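Local coordinates for 3-hydroxyisobutyrate dehydrogenase family protein (Geobacter sulfurreducens, PDB 3PDU), which probably reduces succinic semialdehyde to gamma-hydroxybutyrate with NADP(H) as cofactor, as a member of the beta-hydroxyacid dehydrogenase family, at residues 28-33 against 49-54; 97-102 against 245-250; 263-268 against 276-281. One frame throughout, in Å; residues are numbered along the deposited sequence.

Overall arrangement
The three contacts follow one another along the chain without touching. In interaction 1, in the N-terminal nucleotide-binding domain, residues 30-33 bind the adenosine end of NADP, while 49-54 packs against W30. Interaction 2 joins that domain to the helical C-terminal one, the D98 side chain lying about 10 Å from the cofactor between nearest atoms. Interaction 3 is buried within the helical domain, the nearest F278 side-chain atom about 7 Å from NADP. Centres of interactions 1 and 2 are about 27 Å apart, of 1 and 3 about 31 Å. Interactions 2 and 3 are closer (centres about 21 Å, nearest atoms about 7 Å); their consecutive helices, 234-251 and 256-270, both meet the second subunit.

Interaction 1: residues 28-33 against 49-54; sequences TVWNRN and SSPAEV. With NAP (NADP nicotinamide-adenine-dinucleotide phosphate), chain I.
The indole of W30 carries P51 and S50 on one of its faces. P51 CG stands almost squarely above the six-membered ring, 3.8 Å from its centroid and 6° off the normal, while P51 CD lies 3.7 Å from W30 CE2. S50 CA sits over the five-membered ring, 4.0 Å from its centroid, so two CH-pi contacts share the broad indole surface. W30 CG is anti to the backbone N (chi1 172°), which carries the ring out toward the start of helix 51-57. A proline suits the first turn of that helix, where the backbone N has no carbonyl four residues back within the helix to bond, and its ring methylenes, CG and CD, offer C-H groups to the indole face. S50 is the N-cap: its OG accepts from E53 N. Nearer the strand, V54 CG2 closes the contact against W30 CB and T28 CG2, each at 4.1 Å. The indole N-H is not left bare, because a water in the ring plane accepts from W30 NE1 and donates to S49 O.

This is the end of the second strand of a Rossmann fold, whose following loop reads the adenosine ribose of the dinucleotide. N31 OD1 accepts from the ribose O3B of NADP at 2.8 Å, while N31 ND2 donates to phosphate oxygen O3X. R32 turns its guanidinium flat over the adenine and sends NE to O1X (2.9 Å) and NH2 to O2X of the same 2'-phosphate. N33 N adds a further bond to O1X, so the phosphate is held by side chains and backbone together, consistent with selection of NADP. W30 CH2 meets the adenine at C2A, 3.9 Å away, with the nucleotide at the ring edge; L7 and V74 flank the indole beyond.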
loop_
_atom_site.group_PDB
_atom_site.type_symbol
_atom_site.label_atom_id
_atom_site.label_comp_id
_atom_site.label_asym_id
_atom_site.label_seq_id
_atom_site.Cartn_x
_atom_site.Cartn_y
_atom_site.Cartn_z
ATOM N N THR A 28 30.251 32.057 14.161
ATOM C CA THR A 28 31.312 31.081 13.958
ATOM C C THR A 28 30.716 29.829 13.314
ATOM O O THR A 28 29.724 29.296 13.803
ATOM C CB THR A 28 31.948 30.708 15.297
ATOM O OG1 THR A 28 32.496 31.883 15.899
ATOM C CG2 THR A 28 33.073 29.693 15.103
ATOM N N VAL A 29 31.317 29.354 12.223
ATOM C CA VAL A 29 30.748 28.222 11.493
ATOM C C VAL A 29 31.656 26.997 11.478
ATOM O O VAL A 29 32.881 27.095 11.595
ATOM C CB VAL A 29 30.394 28.586 10.022
ATOM C CG1 VAL A 29 29.408 29.745 9.974
ATOM C CG2 VAL A 29 31.665 28.933 9.227
ATOM N N TRP A 30 31.025 25.839 11.337
ATOM C CA TRP A 30 31.733 24.586 11.117
ATOM C C TRP A 30 30.905 23.707 10.192
ATOM O O TRP A 30 29.669 23.748 10.214
ATOM C CB TRP A 30 32.000 23.864 12.445
ATOM C CG TRP A 30 32.555 22.472 12.274
ATOM C CD1 TRP A 30 33.868 22.121 12.171
ATOM C CD2 TRP A 30 31.802 21.247 12.172
ATOM N NE1 TRP A 30 33.982 20.749 12.009
ATOM C CE2 TRP A 30 32.730 20.195 12.009
ATOM C CE3 TRP A 30 30.434 20.943 12.203
ATOM C CZ2 TRP A 30 32.336 18.857 11.882
ATOM C CZ3 TRP A 30 30.044 19.604 12.075
ATOM C CH2 TRP A 30 30.994 18.584 11.919
ATOM N N ASN A 31 31.591 22.935 9.357
ATOM C CA ASN A 31 30.955 21.913 8.534
ATOM C C ASN A 31 31.916 20.750 8.384
ATOM O O ASN A 31 33.119 20.963 8.219
ATOM C CB ASN A 31 30.605 22.449 7.141
ATOM C CG ASN A 31 29.668 21.519 6.371
ATOM O OD1 ASN A 31 28.522 21.326 6.769
ATOM N ND2 ASN A 31 30.147 20.956 5.258
ATOM N N ARG A 32 31.396 19.525 8.433
ATOM C CA ARG A 32 32.233 18.338 8.248
ATOM C C ARG A 32 33.165 18.481 7.037
ATOM O O ARG A 32 34.373 18.293 7.151
ATOM C CB ARG A 32 31.360 17.090 8.126
ATOM C CG ARG A 32 32.126 15.812 7.800
ATOM C CD ARG A 32 31.160 14.627 7.753
ATOM N NE ARG A 32 30.116 14.808 6.743
ATOM C CZ ARG A 32 29.257 13.857 6.387
ATOM N NH1 ARG A 32 29.323 12.654 6.953
ATOM N NH2 ARG A 32 28.348 14.094 5.452
ATOM N N ASN A 33 32.597 18.818 5.880
ATOM C CA ASN A 33 33.395 19.206 4.707
ATOM C C ASN A 33 33.754 20.694 4.803
ATOM O O ASN A 33 32.900 21.555 4.582
ATOM C CB ASN A 33 32.590 18.936 3.426
ATOM C CG ASN A 33 33.226 19.538 2.186
ATOM O OD1 ASN A 33 34.400 19.896 2.190
ATOM N ND2 ASN A 33 32.451 19.637 1.110
ATOM N N SER A 49 37.293 24.646 13.987
ATOM C CA SER A 49 37.797 23.315 13.641
ATOM C C SER A 49 36.928 22.147 14.102
ATOM O O SER A 49 37.112 21.032 13.628
ATOM C CB SER A 49 39.218 23.132 14.192
ATOM O OG SER A 49 40.111 24.039 13.570
ATOM N N SER A 50 35.994 22.387 15.023
ATOM C CA SER A 50 35.113 21.321 15.496
ATOM C C SER A 50 33.857 21.859 16.167
ATOM O O SER A 50 33.795 23.032 16.565
ATOM C CB SER A 50 35.853 20.423 16.495
ATOM O OG SER A 50 36.122 21.151 17.681
ATOM N N PRO A 51 32.844 21.000 16.310
ATOM C CA PRO A 51 31.649 21.416 17.047
ATOM C C PRO A 51 32.006 21.811 18.484
ATOM O O PRO A 51 31.434 22.760 19.019
ATOM C CB PRO A 51 30.771 20.154 17.023
ATOM C CG PRO A 51 31.211 19.431 15.778
ATOM C CD PRO A 51 32.695 19.657 15.714
ATOM N N ALA A 52 32.950 21.093 19.090
ATOM C CA ALA A 52 33.384 21.386 20.454
ATOM C C ALA A 52 33.936 22.804 20.556
ATOM O O ALA A 52 33.622 23.531 21.496
ATOM C CB ALA A 52 34.437 20.362 20.925
ATOM N N GLU A 53 34.751 23.200 19.583
ATOM C CA GLU A 53 35.301 24.552 19.574
ATOM C C GLU A 53 34.202 25.601 19.463
ATOM O O GLU A 53 34.247 26.637 20.128
ATOM C CB GLU A 53 36.322 24.735 18.443
ATOM C CG GLU A 53 36.954 26.127 18.430
ATOM C CD GLU A 53 37.701 26.448 17.143
ATOM O OE1 GLU A 53 38.210 25.513 16.492
ATOM O OE2 GLU A 53 37.781 27.646 16.786
ATOM N N VAL A 54 33.207 25.334 18.629
ATOM C CA VAL A 54 32.110 26.282 18.472
ATOM C C VAL A 54 31.327 26.432 19.784
ATOM O O VAL A 54 31.051 27.548 20.236
ATOM C CB VAL A 54 31.163 25.850 17.349
ATOM C CG1 VAL A 54 29.946 26.788 17.281
ATOM C CG2 VAL A 54 31.903 25.818 15.997
HETATM P PA NAP I . 21.979 18.710 3.117
HETATM O O1A NAP I . 22.051 17.308 2.670
HETATM O O2A NAP I . 22.247 19.690 2.050
HETATM O O5B NAP I . 22.939 18.974 4.364
HETATM C C5B NAP I . 23.141 18.065 5.414
HETATM C C4B NAP I . 24.179 18.672 6.357
HETATM O O4B NAP I . 24.475 17.730 7.380
HETATM C C3B NAP I . 25.512 18.987 5.665
HETATM O O3B NAP I . 26.087 20.102 6.323
HETATM C C2B NAP I . 26.350 17.757 5.973
HETATM O O2B NAP I . 27.741 17.950 6.036
HETATM C C1B NAP I . 25.851 17.455 7.370
HETATM N N9A NAP I . 26.095 16.067 7.776
HETATM C C8A NAP I . 25.531 14.922 7.281
HETATM N N7A NAP I . 26.054 13.877 7.978
HETATM C C5A NAP I . 26.914 14.347 8.904
HETATM C C6A NAP I . 27.694 13.723 9.867
HETATM N N6A NAP I . 27.666 12.392 10.006
HETATM N N1A NAP I . 28.494 14.501 10.671
HETATM C C2A NAP I . 28.515 15.875 10.535
HETATM N N3A NAP I . 27.735 16.486 9.577
HETATM C C4A NAP I . 26.951 15.727 8.779
HETATM O O3 NAP I . 20.522 18.864 3.762
HETATM P PN NAP I . 19.564 20.115 4.036
HETATM O O1N NAP I . 18.551 20.146 2.966
HETATM O O2N NAP I . 20.402 21.287 4.397
HETATM O O5D NAP I . 18.853 19.526 5.352
HETATM C C5D NAP I . 19.344 19.726 6.659
HETATM C C4D NAP I . 18.206 19.362 7.604
HETATM O O4D NAP I . 17.115 20.236 7.385
HETATM C C3D NAP I . 17.674 17.964 7.308
HETATM O O3D NAP I . 17.233 17.401 8.534
HETATM C C2D NAP I . 16.465 18.200 6.427
HETATM O O2D NAP I . 15.510 17.151 6.510
HETATM C C1D NAP I . 15.962 19.490 7.062
HETATM N N1N NAP I . 15.116 20.339 6.223
HETATM C C2N NAP I . 15.391 20.520 4.895
HETATM C C3N NAP I . 14.580 21.361 4.125
HETATM C C7N NAP I . 14.873 21.607 2.663
HETATM O O7N NAP I . 13.849 22.124 1.870
HETATM N N7N NAP I . 16.060 21.321 2.121
HETATM C C4N NAP I . 13.505 22.010 4.728
HETATM C C5N NAP I . 13.244 21.836 6.088
HETATM C C6N NAP I . 14.072 21.003 6.830
HETATM P P2B NAP I . 28.651 17.707 4.728
HETATM O O1X NAP I . 30.005 17.352 5.267
HETATM O O2X NAP I . 28.046 16.595 3.899
HETATM O O3X NAP I . 28.693 18.961 3.906
HETATM O O HOH W 1 36.127 18.774 11.615
#

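Interaction 2: residues 97-102 against 245-250; sequences VDDETS and VELGDR
R250 reaches across from helix 234-251 to D99 and E100 at the start of helix 99-111. From CB and CG the chain runs toward the other helix, and CD is its first atom to touch: R250 CD packs against E100 OE2 at 3.6 Å. There the chain bends (chi3 -65°) and brings one face of the guanidinium against E100, whose carboxylate is stacked nearly parallel to it, 11° between the planes. E100 OE2, 4.0 Å from R250 NE, lies well out of the guanidinium plane and no N-H points at it, so this is a stacked attraction of opposite charges rather than a salt bridge. R250 NE donates to a water, 2.9 Å away in the guanidinium plane, which in turn donates to D99 OD2. At the tip NH2 makes the direct link, a salt bridge to D99 OD1 of 2.8 Å; the N-H...O angle of 133° shows a bent bond. NH1 is hydrogen-bonded to a glycerol, probably from the crystallisation liquor, and on the guanidinium face opposite E100 lies the backbone of L247, whose CD1 also rests 3.9 Å from D99 OD1.

Aspartate suits position 99 because its short carboxylate faces two arginines: OD1 serves R250, while OD2 also pairs with R169 of helix 166-194. A leucine in place of R250 would probably leave D99 OD1 without its charged mate and deprive the E100 carboxylate of its stacking partner. D98, the N-cap, anchors the first turn: its OD2 accepts from T101 N at 2.9 Å and its OD1 from T101 OG1. The salt bridge joins the two domains of the hydroxyacid dehydrogenase fold, a Rossmann-type N-terminal domain and an all-helical C-terminal one.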
loop_
_atom_site.group_PDB
_atom_site.type_symbol
_atom_site.label_atom_id
_atom_site.label_comp_id
_atom_site.label_asym_id
_atom_site.label_seq_id
_atom_site.Cartn_x
_atom_site.Cartn_y
_atom_site.Cartn_z
ATOM N N VAL A 97 14.773 15.463 12.950
ATOM C CA VAL A 97 15.117 14.177 13.543
ATOM C C VAL A 97 13.890 13.649 14.291
ATOM O O VAL A 97 12.869 14.338 14.399
ATOM C CB VAL A 97 16.315 14.300 14.545
ATOM C CG1 VAL A 97 17.611 14.766 13.830
ATOM C CG2 VAL A 97 15.967 15.243 15.700
ATOM N N ASP A 98 13.980 12.433 14.812
ATOM C CA ASP A 98 12.899 11.891 15.637
ATOM C C ASP A 98 12.950 12.467 17.052
ATOM O O ASP A 98 13.984 12.991 17.482
ATOM C CB ASP A 98 13.023 10.374 15.720
ATOM C CG ASP A 98 14.333 9.940 16.331
ATOM O OD1 ASP A 98 15.386 10.044 15.654
ATOM O OD2 ASP A 98 14.315 9.495 17.494
ATOM N N ASP A 99 11.840 12.337 17.779
ATOM C CA ASP A 99 11.723 12.855 19.134
ATOM C C ASP A 99 12.617 12.123 20.133
ATOM O O ASP A 99 13.010 12.698 21.138
ATOM C CB ASP A 99 10.259 12.866 19.621
ATOM C CG ASP A 99 9.563 11.516 19.472
ATOM O OD1 ASP A 99 9.907 10.741 18.559
ATOM O OD2 ASP A 99 8.631 11.241 20.253
ATOM N N GLU A 100 12.952 10.864 19.868
ATOM C CA GLU A 100 13.853 10.159 20.784
ATOM C C GLU A 100 15.277 10.715 20.694
ATOM O O GLU A 100 15.971 10.847 21.705
ATOM C CB GLU A 100 13.801 8.640 20.558
ATOM C CG GLU A 100 12.397 8.076 20.806
ATOM C CD GLU A 100 12.363 6.568 21.040
ATOM O OE1 GLU A 100 12.988 5.819 20.260
ATOM O OE2 GLU A 100 11.684 6.136 21.996
ATOM N N THR A 101 15.698 11.065 19.485
ATOM C CA THR A 101 17.004 11.691 19.266
ATOM C C THR A 101 17.096 13.081 19.908
ATOM O O THR A 101 18.041 13.374 20.653
ATOM C CB THR A 101 17.337 11.768 17.749
ATOM O OG1 THR A 101 17.529 10.445 17.243
ATOM C CG2 THR A 101 18.605 12.587 17.484
ATOM N N SER A 102 16.125 13.945 19.626
ATOM C CA SER A 102 16.154 15.278 20.212
ATOM C C SER A 102 16.103 15.222 21.750
ATOM O O SER A 102 16.800 15.981 22.418
ATOM C CB SER A 102 15.073 16.194 19.624
ATOM O OG SER A 102 13.777 15.729 19.938
ATOM N N VAL A 245 6.749 6.947 10.083
ATOM C CA VAL A 245 6.287 5.572 10.220
ATOM C C VAL A 245 6.810 4.950 11.520
ATOM O O VAL A 245 6.092 4.199 12.199
ATOM C CB VAL A 245 6.693 4.720 8.995
ATOM C CG1 VAL A 245 6.454 3.220 9.256
ATOM C CG2 VAL A 245 5.913 5.175 7.744
ATOM N N GLU A 246 8.054 5.250 11.875
ATOM C CA GLU A 246 8.602 4.736 13.134
ATOM C C GLU A 246 7.890 5.358 14.337
ATOM O O GLU A 246 7.649 4.689 15.345
ATOM C CB GLU A 246 10.130 4.919 13.182
ATOM C CG GLU A 246 10.810 4.020 12.130
ATOM C CD GLU A 246 12.304 4.273 11.928
ATOM O OE1 GLU A 246 12.904 5.082 12.674
ATOM O OE2 GLU A 246 12.877 3.641 11.012
ATOM N N LEU A 247 7.557 6.636 14.225
ATOM C CA LEU A 247 6.807 7.325 15.280
ATOM C C LEU A 247 5.426 6.704 15.430
ATOM O O LEU A 247 4.970 6.429 16.548
ATOM C CB LEU A 247 6.683 8.823 14.953
ATOM C CG LEU A 247 5.872 9.715 15.904
ATOM C CD1 LEU A 247 6.423 9.659 17.320
ATOM C CD2 LEU A 247 5.857 11.152 15.398
ATOM N N GLY A 248 4.760 6.468 14.303
ATOM C CA GLY A 248 3.482 5.781 14.313
ATOM C C GLY A 248 3.559 4.406 14.966
ATOM O O GLY A 248 2.662 4.006 15.717
ATOM N N ASP A 249 4.633 3.679 14.681
ATOM C CA ASP A 249 4.866 2.376 15.300
ATOM C C ASP A 249 4.893 2.523 16.835
ATOM O O ASP A 249 4.161 1.830 17.549
ATOM C CB ASP A 249 6.187 1.787 14.751
ATOM C CG ASP A 249 6.416 0.342 15.158
ATOM O OD1 ASP A 249 6.089 -0.029 16.295
ATOM O OD2 ASP A 249 6.954 -0.431 14.335
ATOM N N ARG A 250 5.711 3.449 17.337
ATOM C CA ARG A 250 5.826 3.689 18.786
ATOM C C ARG A 250 4.512 4.114 19.443
ATOM O O ARG A 250 4.230 3.738 20.580
ATOM C CB ARG A 250 6.890 4.752 19.092
ATOM C CG ARG A 250 8.307 4.319 18.753
ATOM C CD ARG A 250 9.371 5.256 19.343
ATOM N NE ARG A 250 9.336 6.614 18.790
ATOM C CZ ARG A 250 9.898 6.973 17.638
ATOM N NH1 ARG A 250 10.535 6.072 16.893
ATOM N NH2 ARG A 250 9.826 8.237 17.224
HETATM O O HOH W 2 8.114 8.621 20.460
#

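Interaction 3: residues 263-268 against 276-281; sequences ESFKRA and EDFAAV
V281 has CG1 between its backbone N and carbonyl carbon (chi1 67°), which leaves CG2 anti to the N and poised over F265. F265, turned by chi1 of -85°, brings its ring out from helix 256-270 so that one ring face meets that methyl. The result is a CH-pi contact, V281 CG2 being 4.1 Å from the ring centroid and 11° off the normal. V281 CB and CG1 lie over the same face, displaced toward its rim, with V281 CB 3.5 Å from F265 CE1 and CG1 3.8 Å from F265 CZ. A268 CB lies 3.9 Å from V281 CA; a small residue suits a place where the backbones approach to 5.3 Å between the A268 and V281 CA atoms.

Residues 278-281 form a 3-10 turn that leads into the last helix, 282-285, folded back on helix 256-270 in the helical C-terminal domain. Just before it D277 makes an Asx turn, its OD2 accepting from A279 N, and D277 also meets K219. The carbonyl of F278 sits at the edge of the F265 ring, F278 O being 3.4 Å from F265 CE1. The F278 ring, in turn, receives F265 CZ at its own edge, and stacks edge-to-face with F232. M237 of helix 234-251 touches both phenylalanines, while M182 of helix 166-194 packs on F278 and V281.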
loop_
_atom_site.group_PDB
_atom_site.type_symbol
_atom_site.label_atom_id
_atom_site.label_comp_id
_atom_site.label_asym_id
_atom_site.label_seq_id
_atom_site.Cartn_x
_atom_site.Cartn_y
_atom_site.Cartn_z
ATOM N N GLU A 263 7.608 3.795 0.768
ATOM C CA GLU A 263 8.182 2.830 -0.181
ATOM C C GLU A 263 8.346 3.397 -1.592
ATOM O O GLU A 263 9.303 3.053 -2.289
ATOM C CB GLU A 263 7.392 1.512 -0.209
ATOM C CG GLU A 263 7.230 0.878 1.167
ATOM C CD GLU A 263 8.555 0.621 1.875
ATOM O OE1 GLU A 263 9.444 -0.010 1.267
ATOM O OE2 GLU A 263 8.711 1.056 3.044
ATOM N N SER A 264 7.436 4.269 -2.024
ATOM C CA SER A 264 7.617 4.884 -3.343
ATOM C C SER A 264 8.864 5.760 -3.369
ATOM O O SER A 264 9.601 5.774 -4.358
ATOM C CB SER A 264 6.389 5.691 -3.775
ATOM O OG SER A 264 5.309 4.813 -4.042
ATOM N N PHE A 265 9.102 6.489 -2.284
ATOM C CA PHE A 265 10.322 7.300 -2.197
ATOM C C PHE A 265 11.582 6.438 -2.126
ATOM O O PHE A 265 12.636 6.828 -2.636
ATOM C CB PHE A 265 10.262 8.286 -1.031
ATOM C CG PHE A 265 9.554 9.559 -1.375
ATOM C CD1 PHE A 265 10.206 10.544 -2.107
ATOM C CD2 PHE A 265 8.233 9.760 -1.005
ATOM C CE1 PHE A 265 9.555 11.719 -2.448
ATOM C CE2 PHE A 265 7.576 10.941 -1.341
ATOM C CZ PHE A 265 8.242 11.915 -2.065
ATOM N N LYS A 266 11.475 5.265 -1.506
ATOM C CA LYS A 266 12.596 4.331 -1.532
ATOM C C LYS A 266 12.867 3.869 -2.958
ATOM O O LYS A 266 14.026 3.729 -3.347
ATOM C CB LYS A 266 12.364 3.129 -0.602
ATOM C CG LYS A 266 12.424 3.476 0.889
ATOM C CD LYS A 266 12.185 2.206 1.741
ATOM C CE LYS A 266 11.870 2.548 3.210
ATOM N NZ LYS A 266 11.417 1.300 3.943
ATOM N N ARG A 267 11.817 3.634 -3.743
ATOM C CA ARG A 267 12.017 3.260 -5.145
ATOM C C ARG A 267 12.781 4.349 -5.882
ATOM O O ARG A 267 13.666 4.055 -6.694
ATOM C CB ARG A 267 10.691 2.979 -5.874
ATOM C CG ARG A 267 9.961 1.705 -5.447
ATOM C CD ARG A 267 8.706 1.450 -6.299
ATOM N NE ARG A 267 7.587 2.332 -5.947
ATOM C CZ ARG A 267 6.617 2.690 -6.787
ATOM N NH1 ARG A 267 6.627 2.252 -8.041
ATOM N NH2 ARG A 267 5.639 3.494 -6.381
ATOM N N ALA A 268 12.422 5.607 -5.626
ATOM C CA ALA A 268 13.086 6.719 -6.294
ATOM C C ALA A 268 14.562 6.838 -5.906
ATOM O O ALA A 268 15.408 7.124 -6.758
ATOM C CB ALA A 268 12.348 8.034 -6.038
ATOM N N GLU A 276 18.282 14.542 -6.050
ATOM C CA GLU A 276 17.440 15.476 -6.781
ATOM C C GLU A 276 16.370 16.024 -5.841
ATOM O O GLU A 276 16.258 15.576 -4.708
ATOM C CB GLU A 276 16.795 14.772 -7.973
ATOM C CG GLU A 276 17.809 14.339 -9.045
ATOM C CD GLU A 276 17.177 13.460 -10.104
ATOM O OE1 GLU A 276 16.259 13.927 -10.809
ATOM O OE2 GLU A 276 17.600 12.296 -10.235
ATOM N N ASP A 277 15.592 17.000 -6.294
ATOM C CA ASP A 277 14.484 17.470 -5.471
ATOM C C ASP A 277 13.526 16.318 -5.183
ATOM O O ASP A 277 13.369 15.406 -6.011
ATOM C CB ASP A 277 13.720 18.587 -6.178
ATOM C CG ASP A 277 12.760 19.303 -5.240
ATOM O OD1 ASP A 277 13.243 20.063 -4.379
ATOM O OD2 ASP A 277 11.537 19.094 -5.364
ATOM N N PHE A 278 12.847 16.364 -4.035
ATOM C CA PHE A 278 11.899 15.298 -3.712
ATOM C C PHE A 278 10.772 15.136 -4.726
ATOM O O PHE A 278 10.147 14.073 -4.795
ATOM C CB PHE A 278 11.375 15.384 -2.261
ATOM C CG PHE A 278 10.291 16.412 -2.033
ATOM C CD1 PHE A 278 9.004 16.007 -1.668
ATOM C CD2 PHE A 278 10.570 17.774 -2.094
ATOM C CE1 PHE A 278 8.006 16.940 -1.403
ATOM C CE2 PHE A 278 9.572 18.728 -1.837
ATOM C CZ PHE A 278 8.280 18.303 -1.497
ATOM N N ALA A 279 10.524 16.159 -5.539
ATOM C CA ALA A 279 9.526 16.025 -6.605
ATOM C C ALA A 279 9.920 14.926 -7.597
ATOM O O ALA A 279 9.085 14.402 -8.344
ATOM C CB ALA A 279 9.320 17.367 -7.342
ATOM N N ALA A 280 11.199 14.578 -7.602
ATOM C CA ALA A 280 11.706 13.578 -8.531
ATOM C C ALA A 280 11.153 12.174 -8.279
ATOM O O ALA A 280 11.433 11.255 -9.043
ATOM C CB ALA A 280 13.231 13.574 -8.526
ATOM N N VAL A 281 10.369 11.996 -7.218
ATOM C CA VAL A 281 9.671 10.724 -7.046
ATOM C C VAL A 281 8.799 10.468 -8.278
ATOM O O VAL A 281 8.503 9.338 -8.618
ATOM C CB VAL A 281 8.812 10.696 -5.754
ATOM C CG1 VAL A 281 7.653 11.678 -5.850
ATOM C CG2 VAL A 281 8.309 9.278 -5.480
#